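Local coordinates for parvulin 42 (Trypanosoma brucei brucei, PDB 6GMP), which probably catalyses the cis-trans isomerisation of peptidyl-prolyl bonds through its parvulin-type PPIase domain, the part of the longer protein present here, at residues A[111-114]-A[115-118]. Sequence-based numbering, arbitrary orientation.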
loop_
_atom_site.group_PDB
_atom_site.type_symbol
_atom_site.label_atom_id
_atom_site.label_comp_id
_atom_site.label_asym_id
_atom_site.label_seq_id
_atom_site.Cartn_x
_atom_site.Cartn_y
_atom_site.Cartn_z
ATOM N N THR A 111 -6.951 5.172 4.283
ATOM C CA THR A 111 -8.333 5.113 3.840
ATOM C C THR A 111 -9.088 4.150 4.750
ATOM O O THR A 111 -8.531 3.661 5.732
ATOM C CB THR A 111 -8.449 4.605 2.408
ATOM O OG1 THR A 111 -8.133 3.210 2.373
ATOM C CG2 THR A 111 -7.513 5.371 1.484
ATOM N N GLU A 112 -10.338 3.859 4.409
ATOM C CA GLU A 112 -11.138 2.915 5.175
ATOM C C GLU A 112 -10.518 1.523 5.179
ATOM O O GLU A 112 -10.815 0.713 6.064
ATOM C CB GLU A 112 -12.550 2.834 4.593
ATOM C CG GLU A 112 -13.405 4.054 4.874
ATOM C CD GLU A 112 -13.847 4.130 6.322
ATOM O OE1 GLU A 112 -14.905 3.550 6.647
ATOM O OE2 GLU A 112 -13.140 4.765 7.136
ATOM N N LEU A 113 -9.689 1.246 4.177
ATOM C CA LEU A 113 -9.083 -0.072 4.006
ATOM C C LEU A 113 -7.898 -0.311 4.926
ATOM O O LEU A 113 -7.544 -1.459 5.193
ATOM C CB LEU A 113 -8.620 -0.260 2.564
ATOM C CG LEU A 113 -9.710 -0.192 1.497
ATOM C CD1 LEU A 113 -9.064 -0.274 0.132
ATOM C CD2 LEU A 113 -10.724 -1.296 1.691
ATOM N N GLY A 114 -7.273 0.773 5.377
ATOM C CA GLY A 114 -6.038 0.694 6.141
ATOM C C GLY A 114 -5.063 1.775 5.718
ATOM O O GLY A 114 -5.461 2.823 5.201
ATOM N N VAL A 115 -3.784 1.514 5.946
ATOM C CA VAL A 115 -2.743 2.466 5.624
ATOM C C VAL A 115 -1.980 1.968 4.401
ATOM O O VAL A 115 -1.461 0.847 4.399
ATOM C CB VAL A 115 -1.793 2.660 6.825
ATOM C CG1 VAL A 115 -0.742 3.715 6.513
ATOM C CG2 VAL A 115 -2.594 3.044 8.069
ATOM N N HIS A 116 -1.936 2.797 3.362
ATOM C CA HIS A 116 -1.320 2.430 2.087
ATOM C C HIS A 116 0.041 3.070 1.864
ATOM O O HIS A 116 0.271 4.204 2.275
ATOM C CB HIS A 116 -2.184 2.898 0.911
ATOM C CG HIS A 116 -3.626 2.516 0.991
ATOM N ND1 HIS A 116 -4.207 1.644 0.100
ATOM C CD2 HIS A 116 -4.626 2.954 1.791
ATOM C CE1 HIS A 116 -5.494 1.527 0.373
ATOM N NE2 HIS A 116 -5.777 2.320 1.390
ATOM N N LEU A 117 0.910 2.350 1.160
ATOM C CA LEU A 117 2.018 2.971 0.444
ATOM C C LEU A 117 1.678 2.756 -1.010
ATOM O O LEU A 117 1.428 1.627 -1.412
ATOM C CB LEU A 117 3.346 2.278 0.756
ATOM C CG LEU A 117 3.803 2.290 2.218
ATOM C CD1 LEU A 117 5.135 1.548 2.361
ATOM C CD2 LEU A 117 3.929 3.672 2.788
ATOM N N ILE A 118 1.656 3.834 -1.789
ATOM C CA ILE A 118 1.277 3.769 -3.195
ATOM C C ILE A 118 2.497 3.993 -4.072
ATOM O O ILE A 118 3.281 4.897 -3.823
ATOM C CB ILE A 118 0.184 4.813 -3.538
ATOM C CG1 ILE A 118 -1.019 4.612 -2.622
ATOM C CG2 ILE A 118 -0.241 4.673 -4.987
ATOM C CD1 ILE A 118 -2.034 5.697 -2.695
#
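The hydroxyl OG1 of T111 takes part in two hydrogen bonds: it hydrogen-bonds NE2 of H116 at 2.7 Å and accepts the backbone N-H of L113. The second bond, 3.1 Å from N of L113 to OG1 of T111, makes an ST turn. OG1 meets the imidazole at its edge, in the ring plane. A chi1 of 71° sets OG1 between the backbone N and carbonyl carbon of T111, within reach of N of L113, two residues on in the type I turn T111-G114. CG2 of T111 rests 3.5 Å from NE2 of H116. CD1 of L113 lies 4.0 Å from CE1 of H116, near the ring plane. T111 and G114 close the beta hairpin with paired backbone bonds, N of each to O of the other; G114, at phi 139°, has a conformation suited to glycine. The ring of H116 is held at both nitrogens, since ND1 hydrogen-bonds ND1 of H10, in line with the paired histidines of parvulin active sites, and F93 of helix 91-97 meets it edge-to-face. The hairpin joins edge strand 109-111 to inner strand 114-120, which pairs on its other side with strand 6-13, while V115 packs on A40 and A44 of helix 37-49.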